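Local coordinates for protein hydrolase, HAD superfamily, subfamily III A (Legionella pneumophila, PDB 3N1U) that probably hydrolyses 3-deoxy-D-manno-octulosonate 8-phosphate to 3-deoxy-D-manno-octulosonate and inorganic phosphate, a magnesium-dependent step of lipopolysaccharide biosynthesis, at residues A[94-99]-A[122-127]. Sequence-based numbering, arbitrary orientation.
Sequences DKRSAY and DLPLIQ
Lys95 and Asp122 form a salt bridge at the calcium-bearing active site of this HAD-fold hydrolase, where the starts of helices 96-106 and 123-128 meet near the C-terminal ends of the parallel strands. Lys95 is probably the motif III lysine of HAD phosphatases. Lys95 CB rests 3.8 Å from Leu125 CD1. Beyond CG the chain is fully extended, which carries CD and CE past Asp122 OD1, each at 3.5 Å from it, and delivers NZ to that oxygen. Lys95 NZ lies 2.6 Å from Asp122 OD1 and meets its syn lone pair. NZ also bridges to Asp25, a calcium ligand, and bonds to Ile68 O and Tyr115 OH, so this buried nitrogen is held by four partners. The other oxygen of Asp122 takes the backbone N-H groups of Asp118 and Asp119, tying the carboxylate to the metal-binding loop; the lysine thus links Asp25 and Asp122.

Away from the bridge the contact is apolar. CD2 of Leu125 lies 3.5 Å from CB of Tyr99 and obliquely against its ring, whose hydroxyl bonds to Asp110. On the exposed side, the Arg96 chain lies across Pro124, with Arg96 CG 4.1 Å from Pro124 CB. NE and NH2 of Arg96 bond to OD1 and OD2 of Asp94, and Asp94 OD1 additionally caps the helix by accepting from Arg96 N at 3.2 Å.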
ATOM      1  N   ASP A  94      15.523  21.762  11.475  1.00 39.88           N
ATOM      2  CA  ASP A  94      15.966  21.424  12.829  1.00 40.72           C
ATOM      3  C   ASP A  94      14.772  21.708  13.754  1.00 38.70           C
ATOM      4  O   ASP A  94      14.233  22.823  13.716  1.00 39.02           O
ATOM      5  CB  ASP A  94      17.174  22.272  13.250  1.00 42.49           C
ATOM      6  CG  ASP A  94      17.857  21.736  14.510  1.00 44.73           C
ATOM      7  OD1 ASP A  94      17.239  21.750  15.599  1.00 42.33           O
ATOM      8  OD2 ASP A  94      19.031  21.318  14.421  1.00 48.00           O
ATOM      9  N   LYS A  95      14.392  20.709  14.563  1.00 36.80           N
ATOM     10  CA  LYS A  95      13.137  20.700  15.352  1.00 34.95           C
ATOM     11  C   LYS A  95      13.302  21.156  16.816  1.00 35.39           C
ATOM     12  O   LYS A  95      12.307  21.322  17.532  1.00 33.74           O
ATOM     13  CB  LYS A  95      12.526  19.293  15.329  1.00 33.82           C
ATOM     14  CG  LYS A  95      12.106  18.832  13.887  1.00 33.27           C
ATOM     15  CD  LYS A  95      11.310  17.524  13.928  1.00 28.32           C
ATOM     16  CE  LYS A  95      10.716  17.215  12.526  1.00 29.11           C
ATOM     17  NZ  LYS A  95       9.937  15.956  12.557  1.00 30.26           N
ATOM     18  N   ARG A  96      14.546  21.367  17.238  1.00 36.35           N
ATOM     19  CA  ARG A  96      14.838  21.667  18.664  1.00 37.92           C
ATOM     20  C   ARG A  96      14.164  22.950  19.085  1.00 39.12           C
ATOM     21  O   ARG A  96      13.625  23.049  20.190  1.00 38.96           O
ATOM     22  CB  ARG A  96      16.358  21.731  18.906  1.00 40.41           C
ATOM     23  CG  ARG A  96      17.027  20.328  18.767  1.00 41.53           C
ATOM     24  CD  ARG A  96      18.529  20.385  18.933  1.00 44.83           C
ATOM     25  NE  ARG A  96      19.182  21.081  17.830  1.00 46.92           N
ATOM     26  CZ  ARG A  96      20.414  21.575  17.861  1.00 48.09           C
ATOM     27  NH1 ARG A  96      21.159  21.487  18.964  1.00 51.29           N
ATOM     28  NH2 ARG A  96      20.898  22.177  16.785  1.00 49.05           N
ATOM     29  N   SER A  97      14.210  23.959  18.208  1.00 39.30           N
ATOM     30  CA  SER A  97      13.651  25.280  18.551  1.00 41.28           C
ATOM     31  C   SER A  97      12.110  25.248  18.691  1.00 39.28           C
ATOM     32  O   SER A  97      11.520  25.891  19.578  1.00 39.73           O
ATOM     33  CB  SER A  97      14.097  26.322  17.509  1.00 42.59           C
ATOM     34  OG  SER A  97      13.537  27.555  17.858  1.00 51.65           O
ATOM     35  N   ALA A  98      11.445  24.485  17.835  1.00 36.61           N
ATOM     36  CA  ALA A  98       9.998  24.340  17.999  1.00 34.56           C
ATOM     37  C   ALA A  98       9.649  23.615  19.317  1.00 33.40           C
ATOM     38  O   ALA A  98       8.660  23.938  19.954  1.00 33.25           O
ATOM     39  CB  ALA A  98       9.375  23.566  16.802  1.00 32.83           C
ATOM     40  N   TYR A  99      10.401  22.568  19.655  1.00 32.82           N
ATOM     41  CA  TYR A  99      10.169  21.874  20.910  1.00 32.97           C
ATOM     42  C   TYR A  99      10.298  22.822  22.095  1.00 34.33           C
ATOM     43  O   TYR A  99       9.496  22.781  23.033  1.00 33.62           O
ATOM     44  CB  TYR A  99      11.169  20.739  21.090  1.00 33.35           C
ATOM     45  CG  TYR A  99      11.063  20.113  22.480  1.00 33.10           C
ATOM     46  CD1 TYR A  99      10.026  19.232  22.788  1.00 33.76           C
ATOM     47  CD2 TYR A  99      11.988  20.418  23.485  1.00 36.66           C
ATOM     48  CE1 TYR A  99       9.915  18.669  24.072  1.00 35.79           C
ATOM     49  CE2 TYR A  99      11.887  19.870  24.748  1.00 36.35           C
ATOM     50  CZ  TYR A  99      10.853  18.984  25.030  1.00 37.25           C
ATOM     51  OH  TYR A  99      10.777  18.441  26.290  1.00 36.18           O
ATOM     52  N   ASP A 122      14.414  13.964  14.108  1.00 30.26           N
ATOM     53  CA  ASP A 122      13.635  13.640  15.315  1.00 30.74           C
ATOM     54  C   ASP A 122      14.514  13.171  16.474  1.00 32.15           C
ATOM     55  O   ASP A 122      14.086  13.176  17.623  1.00 29.20           O
ATOM     56  CB  ASP A 122      12.612  12.541  15.000  1.00 28.56           C
ATOM     57  CG  ASP A 122      11.673  12.908  13.871  1.00 29.55           C
ATOM     58  OD1 ASP A 122      11.087  14.025  13.881  1.00 28.40           O
ATOM     59  OD2 ASP A 122      11.511  12.069  12.949  1.00 29.11           O
ATOM     60  N   LEU A 123      15.725  12.721  16.164  1.00 33.47           N
ATOM     61  CA  LEU A 123      16.585  12.102  17.187  1.00 36.05           C
ATOM     62  C   LEU A 123      16.832  12.927  18.478  1.00 35.18           C
ATOM     63  O   LEU A 123      16.695  12.396  19.575  1.00 35.00           O
ATOM     64  CB  LEU A 123      17.955  11.744  16.576  1.00 39.42           C
ATOM     65  CG  LEU A 123      18.180  10.272  16.308  1.00 41.66           C
ATOM     66  CD1 LEU A 123      19.630  10.201  15.784  1.00 46.29           C
ATOM     67  CD2 LEU A 123      18.017   9.542  17.673  1.00 39.60           C
ATOM     68  N   PRO A 124      17.202  14.213  18.352  1.00 35.76           N
ATOM     69  CA  PRO A 124      17.440  14.971  19.602  1.00 35.66           C
ATOM     70  C   PRO A 124      16.181  15.121  20.458  1.00 35.41           C
ATOM     71  O   PRO A 124      16.303  15.183  21.674  1.00 34.97           O
ATOM     72  CB  PRO A 124      17.873  16.352  19.099  1.00 36.26           C
ATOM     73  CG  PRO A 124      18.391  16.104  17.662  1.00 38.68           C
ATOM     74  CD  PRO A 124      17.537  15.003  17.145  1.00 35.57           C
ATOM     75  N   LEU A 125      14.999  15.226  19.829  1.00 32.42           N
ATOM     76  CA  LEU A 125      13.756  15.275  20.577  1.00 32.54           C
ATOM     77  C   LEU A 125      13.417  13.924  21.210  1.00 31.76           C
ATOM     78  O   LEU A 125      13.050  13.843  22.387  1.00 31.62           O
ATOM     79  CB  LEU A 125      12.612  15.829  19.713  1.00 31.59           C
ATOM     80  CG  LEU A 125      12.876  17.281  19.246  1.00 34.41           C
ATOM     81  CD1 LEU A 125      11.552  17.810  18.739  1.00 33.93           C
ATOM     82  CD2 LEU A 125      13.376  18.150  20.389  1.00 39.34           C
ATOM     83  N   ILE A 126      13.596  12.855  20.452  1.00 29.73           N
ATOM     84  CA  ILE A 126      13.368  11.525  20.967  1.00 29.51           C
ATOM     85  C   ILE A 126      14.251  11.235  22.223  1.00 30.80           C
ATOM     86  O   ILE A 126      13.788  10.645  23.188  1.00 30.66           O
ATOM     87  CB  ILE A 126      13.612  10.516  19.853  1.00 28.99           C
ATOM     88  CG1 ILE A 126      12.368  10.469  18.960  1.00 28.64           C
ATOM     89  CG2 ILE A 126      13.846   9.103  20.426  1.00 29.03           C
ATOM     90  CD1 ILE A 126      12.600   9.628  17.711  1.00 28.31           C
ATOM     91  N   GLN A 127      15.500  11.676  22.194  1.00 32.58           N
ATOM     92  CA  GLN A 127      16.421  11.483  23.340  1.00 35.33           C
ATOM     93  C   GLN A 127      16.132  12.409  24.521  1.00 36.23           C
ATOM     94  O   GLN A 127      16.375  12.038  25.696  1.00 38.47           O
ATOM     95  CB  GLN A 127      17.862  11.643  22.865  1.00 37.57           C
ATOM     96  CG  GLN A 127      18.190  10.601  21.817  1.00 41.86           C
ATOM     97  CD  GLN A 127      19.669  10.569  21.411  1.00 50.46           C
ATOM     98  OE1 GLN A 127      20.131  11.377  20.598  1.00 54.19           O
ATOM     99  NE2 GLN A 127      20.396   9.590  21.938  1.00 50.69           N
TER